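Local atomic coordinates of putative ABC transporter, ATP-binding protein ComA (Streptococcus mutans, PDB entry 3K8U), a protein that is probably an ABC transporter ATP-binding protein with a domain of the peptidase C39 family, of the papain-like clan CA, which is the part modelled. Residues M72-Y77 with S129-L134; H96-Y101 with E125-E130. All blocks are in the same frame, centred on the assembly; numbering follows the deposited sequence.

In the fold
Interactions 1 and 2 share S129 and E130, both use helix 124-130, and have centres about 8 Å apart. F127 joins them: its ring meets Y98 and V100 of strand 93-104 in interaction 2, and also W131, while its CD2 lies 3.6 Å from SD of M72 in interaction 1. F75 makes a second junction, its CZ being 3.8 Å from F127 CE2. Interaction 1 is the more peripheral, its centre about 13 Å from that of the chain, against about 9 Å for interaction 2. Near the start of strand 93-104, H96 touches C17 and hydrogen-bonds D112 through NE2, consistent with the Cys-His-Asp site of C39 peptidases; the touching residues of both interactions lie farther along, around helix 124-130.

Interaction 1. Residues M72-Y77 with S129-L134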
# COMPACT_ATOMS: atom_id res chain seq x y z
N MET A 72 -12.76 -4.13 -8.99
CA MET A 72 -12.03 -3.52 -10.10
C MET A 72 -12.66 -2.30 -10.79
O MET A 72 -11.96 -1.56 -11.48
CB MET A 72 -11.60 -4.57 -11.12
CG MET A 72 -10.60 -5.59 -10.55
SD MET A 72 -9.04 -4.88 -9.96
CE MET A 72 -8.25 -4.46 -11.52
N THR A 73 -13.96 -2.06 -10.59
CA THR A 73 -14.60 -0.90 -11.22
C THR A 73 -14.04 0.38 -10.61
O THR A 73 -14.19 1.47 -11.16
CB THR A 73 -16.14 -0.90 -11.02
OG1 THR A 73 -16.45 -0.69 -9.64
CG2 THR A 73 -16.74 -2.20 -11.51
N LEU A 74 -13.39 0.24 -9.46
CA LEU A 74 -12.77 1.36 -8.77
C LEU A 74 -11.84 2.11 -9.72
O LEU A 74 -11.82 3.34 -9.75
CB LEU A 74 -11.97 0.84 -7.57
CG LEU A 74 -11.25 1.87 -6.70
CD1 LEU A 74 -12.28 2.73 -5.97
CD2 LEU A 74 -10.34 1.14 -5.71
N PHE A 75 -11.13 1.36 -10.56
CA PHE A 75 -10.18 1.95 -11.49
C PHE A 75 -10.78 2.64 -12.71
O PHE A 75 -10.06 3.31 -13.47
CB PHE A 75 -9.12 0.91 -11.87
CG PHE A 75 -8.42 0.33 -10.67
CD1 PHE A 75 -7.50 1.10 -9.95
CD2 PHE A 75 -8.73 -0.94 -10.22
CE1 PHE A 75 -6.91 0.61 -8.79
CE2 PHE A 75 -8.14 -1.45 -9.05
CZ PHE A 75 -7.23 -0.67 -8.34
N ASP A 76 -12.09 2.53 -12.87
CA ASP A 76 -12.80 3.17 -13.97
C ASP A 76 -13.43 4.50 -13.53
O ASP A 76 -14.07 5.18 -14.32
CB ASP A 76 -13.89 2.25 -14.53
CG ASP A 76 -13.33 0.98 -15.14
OD1 ASP A 76 -12.20 1.03 -15.67
OD2 ASP A 76 -14.02 -0.05 -15.11
N TYR A 77 -13.25 4.83 -12.26
CA TYR A 77 -13.77 6.07 -11.69
C TYR A 77 -12.69 7.15 -11.89
O TYR A 77 -11.65 7.14 -11.23
CB TYR A 77 -14.07 5.85 -10.20
CG TYR A 77 -14.57 7.06 -9.44
CD1 TYR A 77 -15.78 7.68 -9.78
CD2 TYR A 77 -13.86 7.55 -8.36
CE1 TYR A 77 -16.26 8.76 -9.05
CE2 TYR A 77 -14.33 8.63 -7.62
CZ TYR A 77 -15.53 9.23 -7.96
OH TYR A 77 -15.99 10.28 -7.20
N SER A 129 -6.64 -11.01 -9.39
CA SER A 129 -6.46 -12.34 -8.81
C SER A 129 -5.83 -12.33 -7.41
O SER A 129 -6.15 -13.18 -6.59
CB SER A 129 -5.61 -13.22 -9.74
OG SER A 129 -6.24 -13.41 -11.00
N GLU A 130 -4.97 -11.35 -7.14
CA GLU A 130 -4.29 -11.25 -5.84
C GLU A 130 -4.99 -10.36 -4.81
O GLU A 130 -4.88 -10.59 -3.60
CB GLU A 130 -2.87 -10.69 -6.03
CG GLU A 130 -1.97 -11.46 -6.98
CD GLU A 130 -0.61 -10.79 -7.17
OE1 GLU A 130 0.29 -11.45 -7.74
OE2 GLU A 130 -0.43 -9.62 -6.76
N TRP A 131 -5.68 -9.33 -5.29
CA TRP A 131 -6.36 -8.35 -4.44
C TRP A 131 -7.55 -8.87 -3.63
O TRP A 131 -8.47 -9.49 -4.17
CB TRP A 131 -6.79 -7.17 -5.31
CG TRP A 131 -7.32 -5.95 -4.60
CD1 TRP A 131 -6.92 -5.45 -3.39
CD2 TRP A 131 -8.30 -5.05 -5.10
NE1 TRP A 131 -7.58 -4.27 -3.12
CE2 TRP A 131 -8.43 -4.00 -4.16
CE3 TRP A 131 -9.08 -5.01 -6.27
CZ2 TRP A 131 -9.31 -2.93 -4.35
CZ3 TRP A 131 -9.95 -3.95 -6.46
CH2 TRP A 131 -10.06 -2.92 -5.50
N THR A 132 -7.54 -8.60 -2.32
CA THR A 132 -8.62 -9.01 -1.44
C THR A 132 -9.81 -8.06 -1.57
O THR A 132 -10.90 -8.34 -1.07
CB THR A 132 -8.21 -8.99 0.05
OG1 THR A 132 -7.93 -7.64 0.45
CG2 THR A 132 -6.98 -9.86 0.29
N GLY A 133 -9.59 -6.93 -2.24
CA GLY A 133 -10.62 -5.92 -2.38
C GLY A 133 -10.42 -4.80 -1.38
O GLY A 133 -11.00 -3.72 -1.52
N LEU A 134 -9.59 -5.03 -0.36
CA LEU A 134 -9.32 -4.02 0.65
C LEU A 134 -8.42 -2.91 0.13
O LEU A 134 -7.36 -3.18 -0.43
CB LEU A 134 -8.69 -4.64 1.90
CG LEU A 134 -8.38 -3.64 3.03
CD1 LEU A 134 -9.68 -3.13 3.64
CD2 LEU A 134 -7.52 -4.28 4.10
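Chi1 of W131, at -171°, sends its indole past its own carbonyl carbon toward M72, L74 and F75. M72 answers with a chain curled at every torsion (chi3 -73°), which folds its sulfur back to the benzo part of that indole. There SD lies 3.7 Å from W131 CE3, well off the normal of the six-membered ring, an oblique Met-aromatic contact. L74 brings a single methyl, CD2, within 4.1 Å of W131 CH2, the two side chains crossing at about a right angle. F75 slides past in the opposite direction, its CE2 coming to 4.0 Å from W131 CZ3 with the ring planes inclined at 53°. A flexible thioether chain, a branched methyl and a flat ring thus share the CE3, CZ3 and CH2 atoms in three oblique contacts.

The indole is fixed from its own segment. Its NE1 donates to L134 O at 2.9 Å; that oxygen lies close to the indole plane, while NE1 sits above the carbonyl plane of L134, off its lone pairs. G133 CA lies against one face. G133 has a positive phi at which a CB would press on the carbonyl oxygen of T132. Next to it, T132 OG1 accepts from L134 N, forming an ST turn. A Met-aromatic contact and the apolar side chains beside it thus join a 3-10 turn, from the connection between strands 63-69 and 84-90, to the corner at G133, between short strand 131-132, which follows helix 124-130, and strand 134-140.

Interaction 2. Residues H96-Y101 with E125-E130; sequences HYYVVY and ERFQSE
Y98 reaches E130 through a short hydrogen bond, its OH giving the proton to E130 OE2 at 2.7 Å. The bond uses the syn lone pair of OE2, on the side of the other oxygen, with the ring and carboxylate planes 53° apart. Beside this bond the contact is apolar: F127 CE1 lies 3.9 Å from Y98 CD2, each ring meeting the other at its edge. V100 adds one methyl, CG2, 4.3 Å from F127 CZ.

E130 gets there on a chain extended beyond CG (chi2 177°), which carries the carboxylate from the end of the helix to the strand. In the second shell K90 forms a salt bridge with E130 OE1 and a weak hydrogen bond with Y98 OH. Y98 and V100 alternate with V99 along the strand, and V99 touches helix 17-28. The axes of helix 125-130 and strand 96-101 run at 140° to each other and approach to 11.8 Å, a gap that the two aromatic rings help to fill.

Tyrosine suits this place because its ring packs against F127 while its hydroxyl meets the acid. With K90 beside it, the carboxylate is probably ionised, which would strengthen the bond from Y98.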
# COMPACT_ATOMS: atom_id res chain seq x y z
N HIS A 96 0.73 -9.01 2.68
CA HIS A 96 1.50 -8.25 1.72
C HIS A 96 0.61 -7.13 1.19
O HIS A 96 -0.60 -7.29 1.08
CB HIS A 96 1.98 -9.14 0.56
CG HIS A 96 3.14 -8.57 -0.18
ND1 HIS A 96 4.44 -8.67 0.28
CD2 HIS A 96 3.21 -7.85 -1.33
CE1 HIS A 96 5.25 -8.04 -0.55
NE2 HIS A 96 4.53 -7.54 -1.53
N TYR A 97 1.22 -5.98 0.87
CA TYR A 97 0.47 -4.84 0.36
C TYR A 97 1.22 -4.18 -0.78
O TYR A 97 2.44 -4.32 -0.89
CB TYR A 97 0.29 -3.78 1.46
CG TYR A 97 -0.42 -4.26 2.71
CD1 TYR A 97 -1.79 -4.07 2.87
CD2 TYR A 97 0.29 -4.92 3.72
CE1 TYR A 97 -2.45 -4.54 4.01
CE2 TYR A 97 -0.36 -5.38 4.86
CZ TYR A 97 -1.72 -5.19 5.00
OH TYR A 97 -2.36 -5.67 6.12
N TYR A 98 0.48 -3.44 -1.61
CA TYR A 98 1.07 -2.68 -2.71
C TYR A 98 0.57 -1.26 -2.57
O TYR A 98 -0.42 -0.99 -1.88
CB TYR A 98 0.51 -3.11 -4.08
CG TYR A 98 0.86 -4.47 -4.62
CD1 TYR A 98 1.98 -5.18 -4.17
CD2 TYR A 98 0.07 -5.04 -5.62
CE1 TYR A 98 2.30 -6.42 -4.72
CE2 TYR A 98 0.38 -6.28 -6.17
CZ TYR A 98 1.49 -6.96 -5.72
OH TYR A 98 1.79 -8.18 -6.28
N VAL A 99 1.28 -0.35 -3.23
CA VAL A 99 0.85 1.03 -3.30
C VAL A 99 0.32 1.08 -4.74
O VAL A 99 0.87 0.42 -5.62
CB VAL A 99 2.03 2.02 -3.19
CG1 VAL A 99 1.54 3.44 -3.44
CG2 VAL A 99 2.69 1.92 -1.82
N VAL A 100 -0.82 1.74 -4.96
CA VAL A 100 -1.35 1.85 -6.31
C VAL A 100 -1.19 3.31 -6.71
O VAL A 100 -1.71 4.21 -6.06
CB VAL A 100 -2.83 1.41 -6.41
CG1 VAL A 100 -3.32 1.55 -7.85
CG2 VAL A 100 -2.97 -0.04 -5.98
N TYR A 101 -0.42 3.54 -7.78
CA TYR A 101 -0.13 4.89 -8.26
C TYR A 101 -1.02 5.39 -9.38
O TYR A 101 -1.18 6.60 -9.55
CB TYR A 101 1.32 4.96 -8.73
CG TYR A 101 2.33 4.62 -7.67
CD1 TYR A 101 2.63 5.52 -6.65
CD2 TYR A 101 2.99 3.39 -7.68
CE1 TYR A 101 3.56 5.21 -5.67
CE2 TYR A 101 3.91 3.07 -6.71
CZ TYR A 101 4.20 3.97 -5.71
OH TYR A 101 5.11 3.62 -4.74
N GLU A 125 -5.93 -8.06 -14.74
CA GLU A 125 -6.30 -9.46 -14.52
C GLU A 125 -5.48 -10.06 -13.38
O GLU A 125 -6.03 -10.71 -12.49
CB GLU A 125 -6.04 -10.28 -15.78
CG GLU A 125 -7.13 -11.27 -16.13
CD GLU A 125 -8.22 -10.65 -16.99
OE1 GLU A 125 -8.73 -11.36 -17.89
OE2 GLU A 125 -8.56 -9.47 -16.78
N ARG A 126 -4.16 -9.89 -13.45
CA ARG A 126 -3.24 -10.40 -12.44
C ARG A 126 -3.55 -9.78 -11.09
O ARG A 126 -3.63 -10.48 -10.07
CB ARG A 126 -1.80 -10.07 -12.83
CG ARG A 126 -0.75 -10.51 -11.81
CD ARG A 126 -0.31 -11.94 -12.03
NE ARG A 126 0.38 -12.09 -13.31
CZ ARG A 126 1.17 -13.11 -13.63
NH1 ARG A 126 1.39 -14.08 -12.76
NH2 ARG A 126 1.74 -13.15 -14.83
N PHE A 127 -3.69 -8.46 -11.07
CA PHE A 127 -3.98 -7.73 -9.85
C PHE A 127 -5.29 -8.22 -9.22
O PHE A 127 -5.35 -8.47 -8.02
CB PHE A 127 -4.07 -6.24 -10.13
CG PHE A 127 -4.35 -5.41 -8.92
CD1 PHE A 127 -3.33 -5.09 -8.03
CD2 PHE A 127 -5.63 -4.94 -8.66
CE1 PHE A 127 -3.58 -4.33 -6.90
CE2 PHE A 127 -5.89 -4.17 -7.53
CZ PHE A 127 -4.87 -3.87 -6.65
N GLN A 128 -6.33 -8.32 -10.04
CA GLN A 128 -7.64 -8.79 -9.58
C GLN A 128 -7.54 -10.16 -8.90
O GLN A 128 -8.24 -10.43 -7.92
CB GLN A 128 -8.60 -8.85 -10.78
CG GLN A 128 -10.04 -9.20 -10.44
CD GLN A 128 -10.96 -9.05 -11.64
OE1 GLN A 128 -11.95 -8.34 -11.58
NE2 GLN A 128 -10.60 -9.71 -12.74
N SER A 129 -6.64 -11.01 -9.39
CA SER A 129 -6.46 -12.34 -8.81
C SER A 129 -5.83 -12.33 -7.41
O SER A 129 -6.15 -13.18 -6.59
CB SER A 129 -5.61 -13.22 -9.74
OG SER A 129 -6.24 -13.41 -11.00
N GLU A 130 -4.97 -11.35 -7.14
CA GLU A 130 -4.29 -11.25 -5.84
C GLU A 130 -4.99 -10.36 -4.81
O GLU A 130 -4.88 -10.59 -3.60
CB GLU A 130 -2.87 -10.69 -6.03
CG GLU A 130 -1.97 -11.46 -6.98
CD GLU A 130 -0.61 -10.79 -7.17
OE1 GLU A 130 0.29 -11.45 -7.74
OE2 GLU A 130 -0.43 -9.62 -6.76